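Local atomic coordinates of poly-beta-hydroxybuterate polymerase (Cupriavidus necator, PDB entry 5T6O), a protein that synthesises polyhydroxybutyrate without a template, probably by acyl transfer, the present chain being its catalytic domain with an alpha/beta hydrolase fold. Residues 89-92 / 93-97; 236-239 / 240-244; 334-337 / 338-342. The protein carries 1 engineered substitution. All blocks are in the same frame, centred on the assembly; numbering follows the deposited sequence. Where two conformers were deposited one is given.

Contact 1 of 3, residues 89-92 / 93-97; sequences WDDY and IEHAA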
loop_
_atom_site.group_PDB
_atom_site.type_symbol
_atom_site.label_atom_id
_atom_site.label_comp_id
_atom_site.label_asym_id
_atom_site.label_seq_id
_atom_site.Cartn_x
_atom_site.Cartn_y
_atom_site.Cartn_z
ATOM N N TRP A 89 14.731 -31.100 1.859
ATOM C CA TRP A 89 15.556 -29.898 1.784
ATOM C C TRP A 89 17.006 -30.218 2.135
ATOM O O TRP A 89 17.927 -29.751 1.456
ATOM C CB TRP A 89 14.994 -28.813 2.707
ATOM C CG TRP A 89 15.860 -27.580 2.858
ATOM C CD1 TRP A 89 16.829 -27.371 3.798
ATOM C CD2 TRP A 89 15.803 -26.383 2.069
ATOM N NE1 TRP A 89 17.385 -26.124 3.640
ATOM C CE2 TRP A 89 16.776 -25.497 2.585
ATOM C CE3 TRP A 89 15.028 -25.975 0.972
ATOM C CZ2 TRP A 89 16.995 -24.232 2.046
ATOM C CZ3 TRP A 89 15.242 -24.717 0.436
ATOM C CH2 TRP A 89 16.223 -23.858 0.974
ATOM N N ASP A 90 17.223 -31.046 3.170
ATOM C CA ASP A 90 18.578 -31.430 3.568
ATOM C C ASP A 90 19.280 -32.224 2.472
ATOM O O ASP A 90 20.488 -32.058 2.255
ATOM C CB ASP A 90 18.549 -32.243 4.867
ATOM C CG ASP A 90 18.303 -31.377 6.090
ATOM O OD1 ASP A 90 17.719 -30.292 5.935
ATOM O OD2 ASP A 90 18.702 -31.775 7.202
ATOM N N ASP A 91 18.550 -33.110 1.790
ATOM C CA ASP A 91 19.154 -33.871 0.700
ATOM C C ASP A 91 19.745 -32.933 -0.338
ATOM O O ASP A 91 20.866 -33.140 -0.825
ATOM C CB ASP A 91 18.120 -34.775 0.028
ATOM C CG ASP A 91 17.695 -35.952 0.880
ATOM O OD1 ASP A 91 18.422 -36.344 1.826
ATOM O OD2 ASP A 91 16.610 -36.499 0.568
ATOM N N TYR A 92 18.980 -31.904 -0.704
ATOM C CA TYR A 92 19.421 -30.961 -1.725
ATOM C C TYR A 92 20.613 -30.155 -1.243
ATOM O O TYR A 92 21.515 -29.851 -2.027
ATOM C CB TYR A 92 18.268 -30.036 -2.113
ATOM C CG TYR A 92 17.378 -30.586 -3.213
ATOM C CD1 TYR A 92 16.855 -31.868 -3.143
ATOM C CD2 TYR A 92 17.068 -29.812 -4.326
ATOM C CE1 TYR A 92 16.040 -32.367 -4.146
ATOM C CE2 TYR A 92 16.249 -30.302 -5.333
ATOM C CZ TYR A 92 15.742 -31.572 -5.240
ATOM O OH TYR A 92 14.931 -32.054 -6.250
ATOM N N ILE A 93 20.625 -29.784 0.039
ATOM C CA ILE A 93 21.749 -29.025 0.583
ATOM C C ILE A 93 23.027 -29.847 0.514
ATOM O O ILE A 93 24.068 -29.375 0.035
ATOM C CB ILE A 93 21.450 -28.570 2.026
ATOM C CG1 ILE A 93 20.243 -27.619 2.060
ATOM C CG2 ILE A 93 22.674 -27.894 2.631
ATOM C CD1 ILE A 93 20.442 -26.327 1.261
ATOM N N GLU A 94 22.961 -31.101 0.982
ATOM C CA GLU A 94 24.155 -31.938 1.065
ATOM C C GLU A 94 24.592 -32.435 -0.309
ATOM O O GLU A 94 25.768 -32.324 -0.677
ATOM C CB GLU A 94 23.893 -33.131 1.980
ATOM C CG GLU A 94 25.150 -33.901 2.307
ATOM C CD GLU A 94 26.029 -33.155 3.294
ATOM O OE1 GLU A 94 25.571 -32.951 4.445
ATOM O OE2 GLU A 94 27.163 -32.769 2.922
ATOM N N HIS A 95 23.666 -33.013 -1.070
ATOM C CA HIS A 95 24.040 -33.760 -2.261
ATOM C C HIS A 95 24.027 -32.923 -3.532
ATOM O O HIS A 95 24.383 -33.437 -4.597
ATOM C CB HIS A 95 23.122 -34.973 -2.409
ATOM C CG HIS A 95 23.161 -35.886 -1.230
ATOM N ND1 HIS A 95 24.324 -36.493 -0.801
ATOM C CD2 HIS A 95 22.190 -36.278 -0.373
ATOM C CE1 HIS A 95 24.061 -37.231 0.265
ATOM N NE2 HIS A 95 22.775 -37.117 0.545
ATOM N N ALA A 96 23.635 -31.650 -3.450
ATOM C CA ALA A 96 23.711 -30.791 -4.620
ATOM C C ALA A 96 24.487 -29.514 -4.319
ATOM O O ALA A 96 25.509 -29.259 -4.954
ATOM C CB ALA A 96 22.309 -30.468 -5.142
ATOM N N ALA A 97 24.042 -28.705 -3.353
ATOM C CA ALA A 97 24.717 -27.429 -3.112
ATOM C C ALA A 97 26.122 -27.641 -2.555
ATOM O O ALA A 97 27.108 -27.139 -3.111
ATOM C CB ALA A 97 23.892 -26.554 -2.165
#

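Contact 2 of 3, residues 236-239 / 240-244; sequences WYCW and YLRHT. With SO4 (sulfate ion), chain D.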
loop_
_atom_site.group_PDB
_atom_site.type_symbol
_atom_site.label_atom_id
_atom_site.label_comp_id
_atom_site.label_asym_id
_atom_site.label_seq_id
_atom_site.Cartn_x
_atom_site.Cartn_y
_atom_site.Cartn_z
ATOM N N TRP A 236 10.631 -31.567 0.323
ATOM C CA TRP A 236 11.383 -30.351 0.023
ATOM C C TRP A 236 10.464 -29.139 -0.026
ATOM O O TRP A 236 10.728 -28.103 0.596
ATOM C CB TRP A 236 12.101 -30.518 -1.322
ATOM C CG TRP A 236 13.089 -29.407 -1.628
ATOM C CD1 TRP A 236 14.434 -29.452 -1.451
ATOM C CD2 TRP A 236 12.795 -28.099 -2.147
ATOM N NE1 TRP A 236 15.006 -28.270 -1.840
ATOM C CE2 TRP A 236 14.022 -27.415 -2.262
ATOM C CE3 TRP A 236 11.620 -27.447 -2.535
ATOM C CZ2 TRP A 236 14.106 -26.106 -2.734
ATOM C CZ3 TRP A 236 11.707 -26.143 -3.013
ATOM C CH2 TRP A 236 12.941 -25.485 -3.099
ATOM N N TYR A 237 9.399 -29.244 -0.812
ATOM C CA TYR A 237 8.428 -28.164 -0.955
ATOM C C TYR A 237 7.766 -27.847 0.383
ATOM O O TYR A 237 7.562 -26.677 0.728
ATOM C CB TYR A 237 7.426 -28.602 -2.034
ATOM C CG TYR A 237 6.237 -27.728 -2.377
ATOM C CD1 TYR A 237 6.201 -26.379 -2.080
ATOM C CD2 TYR A 237 5.139 -28.285 -3.031
ATOM C CE1 TYR A 237 5.092 -25.607 -2.408
ATOM C CE2 TYR A 237 4.034 -27.527 -3.363
ATOM C CZ TYR A 237 4.008 -26.191 -3.039
ATOM O OH TYR A 237 2.899 -25.436 -3.370
ATOM N N CYS A 238 7.451 -28.881 1.167
ATOM C CA CYS A 238 6.876 -28.687 2.496
ATOM C C CYS A 238 7.810 -27.877 3.388
ATOM O O CYS A 238 7.395 -26.902 4.032
ATOM C CB CYS A 238 6.578 -30.059 3.112
ATOM S SG CYS A 238 6.029 -30.057 4.837
ATOM N N TRP A 239 9.084 -28.271 3.436
ATOM C CA TRP A 239 10.049 -27.598 4.307
ATOM C C TRP A 239 10.239 -26.151 3.887
ATOM O O TRP A 239 10.230 -25.241 4.721
ATOM C CB TRP A 239 11.388 -28.344 4.272
ATOM C CG TRP A 239 12.397 -27.885 5.282
ATOM C CD1 TRP A 239 12.722 -28.504 6.457
ATOM C CD2 TRP A 239 13.220 -26.710 5.208
ATOM N NE1 TRP A 239 13.693 -27.784 7.119
ATOM C CE2 TRP A 239 14.012 -26.680 6.375
ATOM C CE3 TRP A 239 13.360 -25.680 4.274
ATOM C CZ2 TRP A 239 14.929 -25.661 6.632
ATOM C CZ3 TRP A 239 14.271 -24.670 4.533
ATOM C CH2 TRP A 239 15.042 -24.672 5.704
ATOM N N TYR A 240 10.427 -25.924 2.585
ATOM C CA TYR A 240 10.615 -24.567 2.079
ATOM C C TYR A 240 9.425 -23.676 2.421
ATOM O O TYR A 240 9.592 -22.585 2.979
ATOM C CB TYR A 240 10.850 -24.640 0.572
ATOM C CG TYR A 240 11.153 -23.316 -0.087
ATOM C CD1 TYR A 240 12.165 -22.489 0.395
ATOM C CD2 TYR A 240 10.449 -22.913 -1.209
ATOM C CE1 TYR A 240 12.443 -21.278 -0.220
ATOM C CE2 TYR A 240 10.720 -21.700 -1.828
ATOM C CZ TYR A 240 11.717 -20.893 -1.330
ATOM O OH TYR A 240 11.982 -19.686 -1.953
ATOM N N LEU A 241 8.206 -24.136 2.129
ATOM C CA LEU A 241 7.018 -23.343 2.442
ATOM C C LEU A 241 6.905 -23.085 3.942
ATOM O O LEU A 241 6.625 -21.961 4.368
ATOM C CB LEU A 241 5.770 -24.066 1.934
ATOM C CG LEU A 241 4.583 -23.295 1.378
ATOM C CD1 LEU A 241 5.038 -22.353 0.274
ATOM C CD2 LEU A 241 3.542 -24.286 0.848
ATOM N N ARG A 242 7.110 -24.122 4.759
ATOM C CA ARG A 242 6.894 -23.989 6.198
ATOM C C ARG A 242 7.902 -23.044 6.841
ATOM O O ARG A 242 7.522 -22.139 7.598
ATOM C CB ARG A 242 6.973 -25.367 6.864
ATOM C CG ARG A 242 6.971 -25.329 8.395
ATOM C CD ARG A 242 6.904 -26.753 8.927
ATOM N NE ARG A 242 5.591 -27.339 8.676
ATOM C CZ ARG A 242 5.306 -28.625 8.847
ATOM N NH1 ARG A 242 6.257 -29.467 9.232
ATOM N NH2 ARG A 242 4.076 -29.067 8.620
ATOM N N HIS A 243 9.194 -23.237 6.561
ATOM C CA HIS A 243 10.234 -22.616 7.373
ATOM C C HIS A 243 10.721 -21.287 6.813
ATOM O O HIS A 243 11.491 -20.594 7.489
ATOM C CB HIS A 243 11.415 -23.580 7.542
ATOM C CG HIS A 243 11.074 -24.799 8.348
ATOM N ND1 HIS A 243 10.779 -24.739 9.692
ATOM C CD2 HIS A 243 10.957 -26.104 7.995
ATOM C CE1 HIS A 243 10.507 -25.955 10.135
ATOM N NE2 HIS A 243 10.602 -26.801 9.124
ATOM N N THR A 244 10.294 -20.914 5.607
ATOM C CA THR A 244 10.628 -19.594 5.086
ATOM C C THR A 244 9.369 -18.734 4.965
ATOM O O THR A 244 9.110 -17.898 5.840
ATOM C CB THR A 244 11.393 -19.712 3.751
ATOM O OG1 THR A 244 10.542 -20.207 2.710
ATOM C CG2 THR A 244 12.574 -20.653 3.900
HETATM S S SO4 D . 10.015 -30.445 9.179
HETATM O O1 SO4 D . 11.098 -30.408 10.158
HETATM O O2 SO4 D . 9.164 -29.267 9.387
HETATM O O3 SO4 D . 9.225 -31.669 9.314
HETATM O O4 SO4 D . 10.575 -30.464 7.827
#

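Contact 3 of 3, residues 334-337 / 338-342; sequences QQWL and AGAIE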
loop_
_atom_site.group_PDB
_atom_site.type_symbol
_atom_site.label_atom_id
_atom_site.label_comp_id
_atom_site.label_asym_id
_atom_site.label_seq_id
_atom_site.Cartn_x
_atom_site.Cartn_y
_atom_site.Cartn_z
ATOM N N GLN A 334 13.873 2.361 2.670
ATOM C CA GLN A 334 13.519 3.672 2.142
ATOM C C GLN A 334 14.624 4.680 2.411
ATOM O O GLN A 334 14.905 5.543 1.568
ATOM C CB GLN A 334 12.195 4.144 2.735
ATOM C CG GLN A 334 11.393 5.010 1.780
ATOM C CD GLN A 334 11.246 4.380 0.395
ATOM O OE1 GLN A 334 10.906 3.200 0.257
ATOM N NE2 GLN A 334 11.506 5.169 -0.637
ATOM N N GLN A 335 15.268 4.585 3.579
ATOM C CA GLN A 335 16.431 5.424 3.851
ATOM C C GLN A 335 17.554 5.128 2.870
ATOM O O GLN A 335 18.256 6.046 2.423
ATOM C CB GLN A 335 16.922 5.218 5.286
ATOM C CG GLN A 335 16.061 5.841 6.357
ATOM C CD GLN A 335 16.479 7.257 6.709
ATOM O OE1 GLN A 335 16.899 7.529 7.835
ATOM N NE2 GLN A 335 16.357 8.168 5.752
ATOM N N TRP A 336 17.741 3.852 2.522
ATOM C CA TRP A 336 18.767 3.498 1.544
ATOM C C TRP A 336 18.480 4.164 0.207
ATOM O O TRP A 336 19.354 4.805 -0.391
ATOM C CB TRP A 336 18.843 1.978 1.369
ATOM C CG TRP A 336 19.930 1.572 0.409
ATOM C CD1 TRP A 336 21.232 1.307 0.722
ATOM C CD2 TRP A 336 19.821 1.402 -1.018
ATOM N NE1 TRP A 336 21.940 0.988 -0.413
ATOM C CE2 TRP A 336 21.100 1.038 -1.494
ATOM C CE3 TRP A 336 18.766 1.520 -1.935
ATOM C CZ2 TRP A 336 21.357 0.788 -2.852
ATOM C CZ3 TRP A 336 19.020 1.282 -3.286
ATOM C CH2 TRP A 336 20.304 0.906 -3.731
ATOM N N LEU A 337 17.242 4.036 -0.266
ATOM C CA LEU A 337 16.875 4.608 -1.551
ATOM C C LEU A 337 16.954 6.129 -1.540
ATOM O O LEU A 337 17.348 6.731 -2.546
ATOM C CB LEU A 337 15.473 4.132 -1.928
ATOM C CG LEU A 337 14.998 4.478 -3.333
ATOM C CD1 LEU A 337 16.005 4.042 -4.373
ATOM C CD2 LEU A 337 13.653 3.794 -3.549
ATOM N N ALA A 338 16.637 6.770 -0.405
ATOM C CA ALA A 338 16.681 8.229 -0.348
ATOM C C ALA A 338 18.088 8.765 -0.598
ATOM O O ALA A 338 18.249 9.838 -1.195
ATOM C CB ALA A 338 16.157 8.723 1.002
ATOM N N GLY A 339 19.116 8.043 -0.150
ATOM C CA GLY A 339 20.485 8.467 -0.367
ATOM C C GLY A 339 21.141 7.871 -1.587
ATOM O O GLY A 339 22.283 8.219 -1.910
ATOM N N ALA A 340 20.433 6.990 -2.289
ATOM C CA ALA A 340 20.991 6.298 -3.445
ATOM C C ALA A 340 21.108 7.214 -4.662
ATOM O O ALA A 340 20.330 8.155 -4.843
ATOM C CB ALA A 340 20.125 5.089 -3.795
ATOM N N ILE A 341 22.111 6.935 -5.491
ATOM C CA ILE A 341 22.314 7.626 -6.761
ATOM C C ILE A 341 21.859 6.704 -7.879
ATOM O O ILE A 341 22.199 5.514 -7.886
ATOM C CB ILE A 341 23.786 8.022 -6.960
ATOM C CG1 ILE A 341 24.359 8.643 -5.688
ATOM C CG2 ILE A 341 23.915 9.000 -8.125
ATOM C CD1 ILE A 341 23.747 9.968 -5.336
ATOM N N GLU A 342 21.105 7.245 -8.830
ATOM C CA GLU A 342 20.676 6.469 -9.991
ATOM C C GLU A 342 21.697 6.599 -11.119
ATOM O O GLU A 342 22.110 7.708 -11.472
ATOM C CB GLU A 342 19.301 6.941 -10.468
ATOM C CG GLU A 342 18.671 5.990 -11.459
ATOM C CD GLU A 342 17.291 6.423 -11.917
ATOM O OE1 GLU A 342 16.790 7.471 -11.453
ATOM O OE2 GLU A 342 16.703 5.695 -12.743
HETATM O O HOH W 1 17.525 8.659 -4.478
#

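Contact 1 of 3, residues 89-92 / 93-97
I93 meets W89 one helical turn earlier, its CG1 and CD1 branch lying over one face of the indole. The evidence for CH-pi contact is that I93 CG1 sits 4.0 Å from the centroid of the W89 five-membered ring, 28° off its normal; the nearest ring atom to CG1 is W89 NE1, at 3.6 Å. CD1 carries the coverage on toward the rim, above CE2 and CZ2. A first torsion of 172° sets the W89 CG opposite the backbone N and points the indole out from the helix, one face turned to I93.

The polar contacts are backbone bonds. I93 N, E94 N and H95 N bind W89 O, D90 O and D91 O in regular alpha-helical order. The pattern then widens: A97 N reaches Y92 O at 3.1 Å and 166°, an i to i+5 bond that defines a pi-type turn, while A96 N makes a weak bond to the same oxygen. The H95 side chain bends back over the preceding alpha turn, its CD2 3.4 Å from D91 O.

The carboxylates are held by other parts of the chain: D90 OD2 by the backbone N of C259, E94 OE1 by R135 in a salt bridge. Helix 89-108 joins parallel strands 72-77 and 113-118; W89 and A97 pack on helix 120-134, I93 touches V258 of strand 257-258, and the W89 indole stacks on W239.

Contact 2 of 3, residues 236-239 / 240-244
Sulfate O2 is gripped by two neighbouring side chains, R242 NH1 and H243 NE2, each donating at 2.9 Å. The oxygen lies at the edge of both flat groups, near their planes; C182 N also binds the ion, which probably comes from the crystallisation liquor. R242 bends at its third torsion (-70°), so that C238 SG stands over the centre of one guanidinium face, and its NH2 donates to A180 O.

The side chains of H243 and W239 cross at about a right angle, their rings obliquely set. H243 CB is 4.0 Å from the centroid of the W239 six-membered ring and 3° off the normal, a CH-pi contact, while H243 CD2 comes within 3.3 Å of W239 NE1. E249 accepts from ND1; with NE2 on the sulfate, bonds at both nitrogens would fix the ring's rotation.

T244 OG1 donates to Y240 O at 2.6 Å, and T244 N reaches that oxygen from the opposite face of the carbonyl plane. W236 and Y240 run side by side, W236 CZ3 to Y240 CD2 3.9 Å, ring planes at 38°.

This is i to i+4 packing along helix 234-246 of the alpha/beta hydrolase domain, widening to a pi-type turn at 241-244. A C238-C182 disulfide ties the helix down; W236 and Y240 rest on helix 120-134, whereas Y237 OH bonds to D201 of the second subunit.

Contact 3 of 3, residues 334-337 / 338-342
W336 reaches the A340 methyl with the far rim of its indole. From CB the side chain leaves the helix with CG opposite the backbone N (first torsion -178°), which carries the six-membered ring toward the residue four places on. There CZ3 lies 4.0 Å and CH2 4.2 Å from A340 CB. The methyl stands over one face, off-centre toward the rim: A340 CB is 4.2 Å from the centroid of the W336 six-membered ring and 17° off its normal, which together make this a CH-pi contact. F301 meets the same tryptophan edge-to-face. The A340 methyl also touches L337, whose CD1 is 4.3 Å from A340 CB; L337 packs further on L303 and W324 and on V162 of the third subunit.

These contacts occur where helix 333-339 gives way to strand 341-344, an outermost strand of the mixed sheet within this chain. The backbone records the change. A338 N makes a regular i to i+4 bond to Q334 O at 2.9 Å, but G339 N has just weak bonds to Q335 O and W336 O. A340 N then turns to L337 O at 3.1 Å, an i to i+3 bond whose donor stands 73° out of the carbonyl plane, away from the lone pairs. W336 O takes a bond from N326 ND2.

A water hydrogen-bonded to L337 O (2.7 Å) and A340 O (2.9 Å) bridges the turn. Past it the chain is extended: I341 pairs by backbone bonds with T325, E342 makes backbone bonds with the third subunit, and E342 OE1 forms a salt bridge with R321 of the fourth subunit.

In the fold
Contacts 1 and 2 share one aromatic cluster: W89 CE2 lies 3.3 Å from W239 CZ3, and W236 packs against both W89 and Y92. Both lean on helix 120-134, and each includes a pi-type turn. Contact 2 is buried, contacts 1 and 3 partly so. Contact 3 is remote, its nearest atoms about 25 Å from contact 1 and 21 Å from contact 2. Chemistry follows place: aromatic and CH-pi packing in contacts 1 and 2, with sulfate-binding side chains added in contact 2, against a methyl over an indole and a water-bridged turn in contact 3, at the end of this chain's sheet. No other subunit touches contact 1; contact 2 faces the second, contact 3 the third and fourth.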